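PDB 5EYN: fructokinase from Vibrio cholerae serotype O1, which catalyses the ATP-dependent phosphorylation of fructose as a member of the PfkB family of carbohydrate kinases. Local coordinates for residues 48-53 / 264-269; 171-176 / 198-203; 64-69 / 124-129. All coordinates share one frame; numbering follows the deposited sequence.

Contact 1: 48-53 / 264-269; sequences ANVAVA and AGDAFV. With ADP (adenosine-5'-diphosphate), chain E; BEF (beryllium trifluoride ion), chain D; FRU (beta-D-fructofuranose), chain B.
Asn49 of helix 46-56 meets Asp266 at the start of helix 264-278 in a buried helix-helix contact, one end of which forms part of the fructose pocket. The two segments pass at 45°, their axes 8.0 Å apart at closest approach. A single polar bond joins them: Asn49 ND2 donates to Asp266 OD2 at 3.0 Å and almost dead straight. OD2 lies in the plane of the Asn49 amide, and the N-H meets this oxygen on its anti side, 22° out of the carboxylate plane. The same ND2 also donates to O4 of the fructose, 3.2 Å away, and Asp266 OD2 comes within 2.5 Å of fructose O6, the hydroxyl that a fructokinase phosphorylates. Both helices thereby hold one sugar. Asp266 N, in the first turn of its helix, donates to F2 of the beryllium trifluoride, which stands in for a phosphoryl group; this is the Gly-Ala-Gly-Asp motif of the PfkB family, whose helix start is consistent with an anion hole.

Away from the polar end the interface turns apolar. Val50 CG2 rests 3.8 Å from Asp266 CB, and Val50 CG1 reaches Val269 CG1 at 3.9 Å. With CG1 anti to the backbone N (chi1 177°), Val50 splits its two methyls between these neighbours. Small residues keep the far edge close, Ala53 CB lying 4.4 Å from Ala267 CA. Val50 and Val269 both touch His140 of strand 138-142, Ala267 leans on Ala302 of helix 285-302, and Phe268 packs against that helix and strand 230-234.

Contact 2: 171-176 / 198-203; sequences FDPNLR and DVVKFS. With CA (calcium ion), chain C; FRU (beta-D-fructofuranose), chain B; BEF (beryllium trifluoride ion), chain D.
Phe171 uses both its backbone polar groups on the neighbouring strand: its N donates to Val199 O at 2.9 Å, and its O accepts from Lys201 N at 3.0 Å. The two bonds flank Val200, the standard pattern of a parallel pair. One residue further on, the carboxylate of Asp172 and the chain of Lys201 run side by side in the same direction, and Asp172 OD2 meets Lys201 NZ in a long salt bridge of 3.5 Å whose hydrogen bond is weak. Two waters bridge the pair, each lying near one Asp172 oxygen and accepting from Lys201 NZ. Both also bind the calcium ion, so the pair forms a second shell that probably helps to orient these waters.

Beyond the strand the chain turns directly into the active site. Asn174 OD1 binds calcium at 2.3 Å, alongside four waters. Arg176, bent at chi2 (-72°), lays its guanidinium edge along the ligands: NE donates nearly straight to fructose O2 at 3.0 Å, while NH2 donates to F3 of the beryllium trifluoride at 3.1 Å. Its NH1 is tied back to Leu175 O, which probably limits rotation of the group. Sugar, metal and phosphoryl mimic are thus all met by the loop that follows one strand.

Farther out the packing is apolar. Pro173 CD lies 4.1 Å from Val200 CG1, and Pro173 CG is as far from Phe202 CE1, while Val200 CG1 also sits over one face of the Phe202 ring. The two strands belong to a beta-alpha-beta unit: its helix 186-194 covers Phe171 and Pro173, and strands 138-142 and 230-234 flank the pair within the sheet.

Contact 3: 64-69 / 124-129; sequences FGRVGN and FLQLSD
Arg66 turns its CG beside its backbone N (chi1 -66°) and then runs extended as far as NE, a shape that carries the guanidinium across to Asp129; the two side chains cross at about a right angle, with their planes 44° apart. It grips the acid side-on: NE donates to Asp129 OD1 at 2.7 Å, on the syn side of that oxygen, and NH2 reaches OD2 at 3.2 Å through the syn lone pair. OD2 sits out of the guanidinium plane, in keeping with the angle between the two groups, whereas OD1 lies in it.

Asp129 OD1 has another donor. Gln126 N gives it a hydrogen bond of 2.9 Å, coming from above the carboxylate plane, while Asp129 N donates back to Gln126 O. The short 3-10 turn at 127-129 is therefore tied by side chain and backbone alike, which probably helps to fix the acid that the arginine grips. Arg66 itself stands on strand 61-68, second from one edge of the large mixed sheet of this ribokinase-like fold, and its NH1 forms a further salt bridge with Asp93 of the edge strand.

Carbonyl and amide groups also lie against the guanidinium. Phe124 O lies over one face of the group, 3.4 Å from Arg66 NE, and Gln126 CD is 3.2 Å from Arg66 NH2, though neither residue hydrogen-bonds it. Leu125 CD1 packs on Gly65 CA at 3.8 Å. Phe64, with its ring carbon between the backbone N and carbonyl carbon (chi1 70°), sets CD1 at 3.8 Å from Asp129 O and also touches Ala158 of helix 151-165.

In the fold
Contacts 1 and 2 meet at the active site, their centres 12 Å apart, and are joined by a probable hydrogen bond from Asn174 ND2 to Asp266 OD1; both touch fructose and the beryllium trifluoride. Contact 3 lies about 20 and 21 Å from the centres of contacts 1 and 2, towards one side of the large sheet, which it reaches through strand 61-68; contact 2 reaches the same sheet through strands 168-172 and 199-203. Along the chain 48-53 comes first, then both segments of contact 3, then those of contact 2, and finally 264-269. Contact 1 thus spans the other two, bringing early and late elements of the fold together around the sugar, while contact 3 stays remote from the ligands.

Contact 1: 48-53 / 264-269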
loop_
_atom_site.group_PDB
_atom_site.type_symbol
_atom_site.label_atom_id
_atom_site.label_comp_id
_atom_site.label_asym_id
_atom_site.label_seq_id
_atom_site.Cartn_x
_atom_site.Cartn_y
_atom_site.Cartn_z
ATOM N N ALA A 48 9.114 14.838 5.063
ATOM C CA ALA A 48 10.387 14.185 4.730
ATOM C C ALA A 48 11.051 14.890 3.547
ATOM O O ALA A 48 12.265 15.119 3.535
ATOM C CB ALA A 48 10.159 12.715 4.429
ATOM N N ASN A 49 10.237 15.260 2.565
ATOM C CA ASN A 49 10.714 15.994 1.402
ATOM C C ASN A 49 11.335 17.301 1.829
ATOM O O ASN A 49 12.415 17.679 1.359
ATOM C CB ASN A 49 9.552 16.277 0.446
ATOM C CG ASN A 49 8.938 15.023 -0.141
ATOM O OD1 ASN A 49 9.572 13.977 -0.225
ATOM N ND2 ASN A 49 7.698 15.143 -0.581
ATOM N N VAL A 50 10.667 18.028 2.721
ATOM C CA VAL A 50 11.208 19.286 3.211
ATOM C C VAL A 50 12.537 19.074 3.943
ATOM O O VAL A 50 13.502 19.839 3.766
ATOM C CB VAL A 50 10.196 20.016 4.113
ATOM C CG1 VAL A 50 10.811 21.282 4.660
ATOM C CG2 VAL A 50 8.926 20.357 3.328
ATOM N N ALA A 51 12.580 18.041 4.776
ATOM C CA ALA A 51 13.789 17.737 5.527
ATOM C C ALA A 51 14.955 17.522 4.575
ATOM O O ALA A 51 16.045 18.044 4.783
ATOM C CB ALA A 51 13.594 16.506 6.397
ATOM N N VAL A 52 14.736 16.731 3.532
ATOM C CA VAL A 52 15.791 16.413 2.600
ATOM C C VAL A 52 16.159 17.667 1.806
ATOM O O VAL A 52 17.334 17.886 1.528
ATOM C CB VAL A 52 15.372 15.253 1.697
ATOM C CG1 VAL A 52 16.353 15.045 0.558
ATOM C CG2 VAL A 52 15.271 13.969 2.517
ATOM N N ALA A 53 15.179 18.492 1.443
ATOM C CA ALA A 53 15.476 19.705 0.696
ATOM C C ALA A 53 16.419 20.581 1.492
ATOM O O ALA A 53 17.370 21.138 0.945
ATOM C CB ALA A 53 14.230 20.469 0.390
ATOM N N ALA A 264 6.905 19.606 -5.591
ATOM C CA ALA A 264 7.481 20.915 -5.912
ATOM C C ALA A 264 7.232 21.915 -4.780
ATOM O O ALA A 264 8.072 22.739 -4.430
ATOM C CB ALA A 264 6.912 21.459 -7.209
ATOM N N GLY A 265 6.075 21.813 -4.151
ATOM C CA GLY A 265 5.704 22.726 -3.081
ATOM C C GLY A 265 6.576 22.492 -1.867
ATOM O O GLY A 265 6.861 23.429 -1.133
ATOM N N ASP A 266 6.992 21.248 -1.649
ATOM C CA ASP A 266 7.835 20.916 -0.501
ATOM C C ASP A 266 9.262 21.394 -0.735
ATOM O O ASP A 266 9.937 21.836 0.191
ATOM C CB ASP A 266 7.825 19.422 -0.227
ATOM C CG ASP A 266 6.437 18.883 0.006
ATOM O OD1 ASP A 266 5.591 19.635 0.572
ATOM O OD2 ASP A 266 6.212 17.709 -0.371
ATOM N N ALA A 267 9.718 21.317 -1.984
ATOM C CA ALA A 267 11.034 21.839 -2.349
ATOM C C ALA A 267 11.069 23.345 -2.087
ATOM O O ALA A 267 12.036 23.898 -1.570
ATOM C CB ALA A 267 11.303 21.564 -3.824
ATOM N N PHE A 268 9.989 24.005 -2.476
ATOM C CA PHE A 268 9.789 25.424 -2.210
ATOM C C PHE A 268 9.928 25.720 -0.714
ATOM O O PHE A 268 10.710 26.575 -0.311
ATOM C CB PHE A 268 8.410 25.834 -2.732
ATOM C CG PHE A 268 8.079 27.290 -2.531
ATOM C CD1 PHE A 268 8.227 28.210 -3.566
ATOM C CD2 PHE A 268 7.623 27.748 -1.310
ATOM C CE1 PHE A 268 7.909 29.549 -3.375
ATOM C CE2 PHE A 268 7.333 29.090 -1.110
ATOM C CZ PHE A 268 7.465 29.987 -2.142
ATOM N N VAL A 269 9.197 24.982 0.110
ATOM C CA VAL A 269 9.269 25.198 1.543
ATOM C C VAL A 269 10.674 24.937 2.052
ATOM O O VAL A 269 11.183 25.658 2.914
ATOM C CB VAL A 269 8.252 24.301 2.278
ATOM C CG1 VAL A 269 8.478 24.320 3.784
ATOM C CG2 VAL A 269 6.867 24.747 1.927
HETATM P PB ADP E . 3.618 20.891 -5.596
HETATM O O1B ADP E . 4.654 20.114 -4.827
HETATM O O2B ADP E . 2.309 20.922 -4.840
HETATM O O3B ADP E . 3.418 20.226 -6.935
HETATM P PA ADP E . 3.534 23.373 -6.858
HETATM O O1A ADP E . 3.495 22.560 -8.141
HETATM O O2A ADP E . 2.102 23.638 -6.454
HETATM O O3A ADP E . 4.156 22.376 -5.804
HETATM O "O5'" ADP E . 4.262 24.790 -7.038
HETATM C "C5'" ADP E . 5.038 25.335 -6.029
HETATM C "C4'" ADP E . 6.233 26.139 -6.484
HETATM O "O4'" ADP E . 7.017 25.379 -7.376
HETATM C "C3'" ADP E . 5.935 27.430 -7.159
HETATM O "O3'" ADP E . 5.723 28.452 -6.233
HETATM C "C2'" ADP E . 7.170 27.647 -7.935
HETATM O "O2'" ADP E . 8.220 28.098 -7.166
HETATM C "C1'" ADP E . 7.490 26.267 -8.350
HETATM N N9 ADP E . 6.931 25.883 -9.615
HETATM C C8 ADP E . 5.875 25.081 -9.844
HETATM N N7 ADP E . 5.683 24.941 -11.147
HETATM C C5 ADP E . 6.610 25.646 -11.796
HETATM C C6 ADP E . 6.924 25.876 -13.125
HETATM N N6 ADP E . 6.148 25.302 -14.178
HETATM N N1 ADP E . 7.957 26.659 -13.422
HETATM C C2 ADP E . 8.730 27.230 -12.481
HETATM N N3 ADP E . 8.459 27.032 -11.170
HETATM C C4 ADP E . 7.423 26.256 -10.824
HETATM BE BE BEF D . 3.459 19.521 -3.582
HETATM F F1 BEF D . 3.374 18.550 -4.776
HETATM F F2 BEF D . 4.740 19.329 -2.715
HETATM F F3 BEF D . 2.366 19.244 -2.570
HETATM C C1 FRU B . 1.762 13.283 1.311
HETATM C C2 FRU B . 2.216 13.479 -0.128
HETATM C C3 FRU B . 3.278 12.533 -0.650
HETATM C C4 FRU B . 4.146 13.374 -1.526
HETATM C C5 FRU B . 3.990 14.718 -0.905
HETATM C C6 FRU B . 4.076 15.867 -1.879
HETATM O O1 FRU B . 2.785 13.578 2.210
HETATM O O2 FRU B . 1.074 13.363 -0.921
HETATM O O3 FRU B . 2.635 11.463 -1.275
HETATM O O4 FRU B . 5.482 13.002 -1.519
HETATM O O5 FRU B . 2.747 14.764 -0.225
HETATM O O6 FRU B . 3.900 17.104 -1.235
#

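Contact 2: 171-176 / 198-203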
loop_
_atom_site.group_PDB
_atom_site.type_symbol
_atom_site.label_atom_id
_atom_site.label_comp_id
_atom_site.label_asym_id
_atom_site.label_seq_id
_atom_site.Cartn_x
_atom_site.Cartn_y
_atom_site.Cartn_z
ATOM N N PHE A 171 3.856 26.127 8.790
ATOM C CA PHE A 171 2.758 25.238 8.458
ATOM C C PHE A 171 2.437 25.349 6.977
ATOM O O PHE A 171 2.312 26.453 6.439
ATOM C CB PHE A 171 1.537 25.607 9.317
ATOM C CG PHE A 171 0.332 24.720 9.118
ATOM C CD1 PHE A 171 0.427 23.354 9.255
ATOM C CD2 PHE A 171 -0.903 25.264 8.812
ATOM C CE1 PHE A 171 -0.665 22.546 9.071
ATOM C CE2 PHE A 171 -2.002 24.462 8.652
ATOM C CZ PHE A 171 -1.876 23.101 8.763
ATOM N N ASP A 172 2.349 24.199 6.319
ATOM C CA ASP A 172 1.927 24.109 4.925
ATOM C C ASP A 172 0.766 23.131 4.928
ATOM O O ASP A 172 0.974 21.939 5.087
ATOM C CB ASP A 172 3.077 23.579 4.060
ATOM C CG ASP A 172 2.695 23.319 2.626
ATOM O OD1 ASP A 172 1.518 23.463 2.266
ATOM O OD2 ASP A 172 3.607 22.932 1.873
ATOM N N PRO A 173 -0.464 23.642 4.819
ATOM C CA PRO A 173 -1.599 22.717 4.897
ATOM C C PRO A 173 -1.406 21.470 4.018
ATOM O O PRO A 173 -1.604 20.364 4.503
ATOM C CB PRO A 173 -2.776 23.597 4.487
ATOM C CG PRO A 173 -2.406 24.953 5.065
ATOM C CD PRO A 173 -0.896 25.054 4.874
ATOM N N ASN A 174 -1.015 21.622 2.766
ATOM C CA ASN A 174 -0.700 20.457 1.956
ATOM C C ASN A 174 -1.849 19.452 2.037
ATOM O O ASN A 174 -1.695 18.299 2.445
ATOM C CB ASN A 174 0.608 19.818 2.430
ATOM C CG ASN A 174 1.583 19.613 1.327
ATOM O OD1 ASN A 174 1.225 19.627 0.143
ATOM N ND2 ASN A 174 2.842 19.477 1.700
ATOM N N LEU A 175 -3.015 19.916 1.639
ATOM C CA LEU A 175 -4.232 19.182 1.899
ATOM C C LEU A 175 -4.335 17.884 1.147
ATOM O O LEU A 175 -4.109 17.837 -0.059
ATOM C CB LEU A 175 -5.446 20.036 1.568
ATOM C CG LEU A 175 -5.537 21.358 2.317
ATOM C CD1 LEU A 175 -6.789 22.115 1.864
ATOM C CD2 LEU A 175 -5.515 21.153 3.834
ATOM N N ARG A 176 -4.692 16.832 1.873
ATOM C CA ARG A 176 -4.957 15.517 1.321
ATOM C C ARG A 176 -6.192 14.979 2.044
ATOM O O ARG A 176 -6.091 14.251 3.040
ATOM C CB ARG A 176 -3.753 14.591 1.527
ATOM C CG ARG A 176 -2.411 15.149 1.030
ATOM C CD ARG A 176 -2.287 15.180 -0.485
ATOM N NE ARG A 176 -0.921 15.548 -0.814
ATOM C CZ ARG A 176 -0.483 16.788 -0.965
ATOM N NH1 ARG A 176 -1.295 17.824 -0.917
ATOM N NH2 ARG A 176 0.801 16.994 -1.206
ATOM N N ASP A 198 4.018 30.898 12.591
ATOM C CA ASP A 198 4.741 32.090 12.176
ATOM C C ASP A 198 4.774 32.262 10.667
ATOM O O ASP A 198 4.751 33.385 10.164
ATOM C CB ASP A 198 6.168 32.009 12.702
ATOM C CG ASP A 198 6.223 32.035 14.197
ATOM O OD1 ASP A 198 6.083 33.150 14.753
ATOM O OD2 ASP A 198 6.407 30.965 14.812
ATOM N N VAL A 199 4.850 31.135 9.964
ATOM C CA VAL A 199 4.900 31.113 8.510
ATOM C C VAL A 199 3.865 30.124 8.010
ATOM O O VAL A 199 3.810 28.993 8.503
ATOM C CB VAL A 199 6.284 30.642 8.030
ATOM C CG1 VAL A 199 6.356 30.550 6.505
ATOM C CG2 VAL A 199 7.377 31.564 8.530
ATOM N N VAL A 200 3.039 30.537 7.051
ATOM C CA VAL A 200 2.093 29.616 6.444
ATOM C C VAL A 200 2.253 29.732 4.935
ATOM O O VAL A 200 2.292 30.842 4.392
ATOM C CB VAL A 200 0.639 29.925 6.842
ATOM C CG1 VAL A 200 -0.304 28.902 6.225
ATOM C CG2 VAL A 200 0.502 29.962 8.345
ATOM N N LYS A 201 2.360 28.581 4.280
ATOM C CA LYS A 201 2.442 28.492 2.827
ATOM C C LYS A 201 1.201 27.765 2.338
ATOM O O LYS A 201 0.882 26.681 2.832
ATOM C CB LYS A 201 3.706 27.745 2.413
ATOM C CG LYS A 201 3.883 27.588 0.896
ATOM C CD LYS A 201 3.092 26.394 0.335
ATOM C CE LYS A 201 3.630 25.837 -0.951
ATOM N NZ LYS A 201 3.091 24.489 -1.216
ATOM N N PHE A 202 0.509 28.399 1.396
ATOM C CA PHE A 202 -0.662 27.834 0.745
ATOM C C PHE A 202 -0.377 27.769 -0.739
ATOM O O PHE A 202 0.279 28.653 -1.264
ATOM C CB PHE A 202 -1.880 28.763 0.845
ATOM C CG PHE A 202 -2.332 29.122 2.238
ATOM C CD1 PHE A 202 -3.250 28.336 2.906
ATOM C CD2 PHE A 202 -1.927 30.304 2.814
ATOM C CE1 PHE A 202 -3.724 28.697 4.151
ATOM C CE2 PHE A 202 -2.406 30.678 4.062
ATOM C CZ PHE A 202 -3.298 29.866 4.732
ATOM N N SER A 203 -0.942 26.799 -1.441
ATOM C CA SER A 203 -1.150 26.994 -2.858
ATOM C C SER A 203 -2.355 27.915 -3.000
ATOM O O SER A 203 -3.161 28.066 -2.073
ATOM C CB SER A 203 -1.425 25.682 -3.578
ATOM O OG SER A 203 -2.733 25.251 -3.278
HETATM CA CA CA C . 1.678 21.084 -1.601
HETATM C C1 FRU B . 1.762 13.283 1.311
HETATM C C2 FRU B . 2.216 13.479 -0.128
HETATM C C3 FRU B . 3.278 12.533 -0.650
HETATM C C4 FRU B . 4.146 13.374 -1.526
HETATM C C5 FRU B . 3.990 14.718 -0.905
HETATM C C6 FRU B . 4.076 15.867 -1.879
HETATM O O1 FRU B . 2.785 13.578 2.210
HETATM O O2 FRU B . 1.074 13.363 -0.921
HETATM O O3 FRU B . 2.635 11.463 -1.275
HETATM O O4 FRU B . 5.482 13.002 -1.519
HETATM O O5 FRU B . 2.747 14.764 -0.225
HETATM O O6 FRU B . 3.900 17.104 -1.235
HETATM BE BE BEF D . 3.459 19.521 -3.582
HETATM F F1 BEF D . 3.374 18.550 -4.776
HETATM F F2 BEF D . 4.740 19.329 -2.715
HETATM F F3 BEF D . 2.366 19.244 -2.570
HETATM O O HOH W 1 3.718 21.673 -0.552
HETATM O O HOH W 2 0.880 23.100 -0.319
HETATM O O HOH W 3 -0.691 20.639 -1.911
HETATM O O HOH W 4 2.092 22.312 -3.653
#

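Contact 3: 64-69 / 124-129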
loop_
_atom_site.group_PDB
_atom_site.type_symbol
_atom_site.label_atom_id
_atom_site.label_comp_id
_atom_site.label_asym_id
_atom_site.label_seq_id
_atom_site.Cartn_x
_atom_site.Cartn_y
_atom_site.Cartn_z
ATOM N N PHE A 64 11.150 13.944 13.223
ATOM C CA PHE A 64 10.559 13.075 14.227
ATOM C C PHE A 64 9.189 12.626 13.787
ATOM O O PHE A 64 8.407 13.397 13.233
ATOM C CB PHE A 64 10.535 13.694 15.645
ATOM C CG PHE A 64 9.573 14.850 15.852
ATOM C CD1 PHE A 64 8.303 14.635 16.388
ATOM C CD2 PHE A 64 9.964 16.157 15.609
ATOM C CE1 PHE A 64 7.439 15.704 16.644
ATOM C CE2 PHE A 64 9.097 17.226 15.857
ATOM C CZ PHE A 64 7.835 16.989 16.383
ATOM N N GLY A 65 8.911 11.352 14.013
ATOM C CA GLY A 65 7.658 10.781 13.572
ATOM C C GLY A 65 7.712 9.271 13.616
ATOM O O GLY A 65 8.666 8.683 14.134
ATOM N N ARG A 66 6.663 8.646 13.096
ATOM C CA ARG A 66 6.581 7.195 13.026
ATOM C C ARG A 66 6.391 6.721 11.606
ATOM O O ARG A 66 5.578 7.261 10.857
ATOM C CB ARG A 66 5.404 6.654 13.825
ATOM C CG ARG A 66 5.518 6.867 15.302
ATOM C CD ARG A 66 4.430 6.168 16.082
ATOM N NE ARG A 66 4.653 6.419 17.494
ATOM C CZ ARG A 66 4.643 5.504 18.454
ATOM N NH1 ARG A 66 4.398 4.226 18.184
ATOM N NH2 ARG A 66 4.867 5.877 19.706
ATOM N N VAL A 67 7.151 5.694 11.256
ATOM C CA VAL A 67 6.853 4.869 10.096
ATOM C C VAL A 67 6.574 3.451 10.566
ATOM O O VAL A 67 6.606 3.170 11.760
ATOM C CB VAL A 67 8.009 4.863 9.084
ATOM C CG1 VAL A 67 8.133 6.230 8.419
ATOM C CG2 VAL A 67 9.317 4.428 9.748
ATOM N N GLY A 68 6.262 2.560 9.638
ATOM C CA GLY A 68 6.001 1.191 10.008
ATOM C C GLY A 68 7.253 0.348 10.046
ATOM O O GLY A 68 8.253 0.678 9.411
ATOM N N ASN A 69 7.182 -0.739 10.804
ATOM C CA ASN A 69 8.218 -1.754 10.822
ATOM C C ASN A 69 8.019 -2.651 9.617
ATOM O O ASN A 69 7.485 -3.759 9.722
ATOM C CB ASN A 69 8.133 -2.559 12.113
ATOM C CG ASN A 69 9.290 -3.508 12.281
ATOM O OD1 ASN A 69 10.239 -3.496 11.498
ATOM N ND2 ASN A 69 9.222 -4.343 13.312
ATOM N N PHE A 124 -0.177 7.694 14.335
ATOM C CA PHE A 124 -0.105 7.237 15.716
ATOM C C PHE A 124 1.016 7.887 16.520
ATOM O O PHE A 124 1.383 7.405 17.587
ATOM C CB PHE A 124 -0.037 5.712 15.734
ATOM C CG PHE A 124 -1.279 5.095 15.183
ATOM C CD1 PHE A 124 -1.398 4.816 13.835
ATOM C CD2 PHE A 124 -2.368 4.862 16.007
ATOM C CE1 PHE A 124 -2.557 4.291 13.329
ATOM C CE2 PHE A 124 -3.525 4.340 15.506
ATOM C CZ PHE A 124 -3.624 4.042 14.168
ATOM N N LEU A 125 1.519 9.007 16.018
ATOM C CA LEU A 125 2.446 9.845 16.771
ATOM C C LEU A 125 1.909 10.096 18.182
ATOM O O LEU A 125 0.776 10.548 18.351
ATOM C CB LEU A 125 2.662 11.176 16.052
ATOM C CG LEU A 125 3.720 12.080 16.669
ATOM C CD1 LEU A 125 5.099 11.626 16.252
ATOM C CD2 LEU A 125 3.501 13.524 16.268
ATOM N N GLN A 126 2.743 9.827 19.180
ATOM C CA GLN A 126 2.391 10.026 20.586
ATOM C C GLN A 126 3.116 11.231 21.178
ATOM O O GLN A 126 4.119 11.704 20.640
ATOM C CB GLN A 126 2.761 8.791 21.406
ATOM C CG GLN A 126 2.060 7.526 20.954
ATOM C CD GLN A 126 2.471 6.308 21.753
ATOM O OE1 GLN A 126 3.257 6.403 22.694
ATOM N NE2 GLN A 126 1.950 5.154 21.371
ATOM N N LEU A 127 2.634 11.702 22.320
ATOM C CA LEU A 127 3.274 12.824 22.989
ATOM C C LEU A 127 4.729 12.518 23.314
ATOM O O LEU A 127 5.591 13.392 23.222
ATOM C CB LEU A 127 2.524 13.197 24.257
ATOM C CG LEU A 127 1.155 13.823 24.029
ATOM C CD1 LEU A 127 0.428 13.942 25.360
ATOM C CD2 LEU A 127 1.305 15.182 23.358
ATOM N N SER A 128 5.020 11.273 23.667
ATOM C CA SER A 128 6.383 10.916 24.042
ATOM C C SER A 128 7.330 10.834 22.846
ATOM O O SER A 128 8.535 10.688 23.035
ATOM C CB SER A 128 6.393 9.588 24.802
ATOM O OG SER A 128 5.880 8.539 24.001
ATOM N N ASP A 129 6.800 10.928 21.626
ATOM C CA ASP A 129 7.651 10.937 20.443
ATOM C C ASP A 129 8.261 12.310 20.182
ATOM O O ASP A 129 9.155 12.445 19.361
ATOM C CB ASP A 129 6.855 10.538 19.200
ATOM C CG ASP A 129 6.346 9.109 19.245
ATOM O OD1 ASP A 129 5.352 8.844 18.546
ATOM O OD2 ASP A 129 6.939 8.250 19.935
#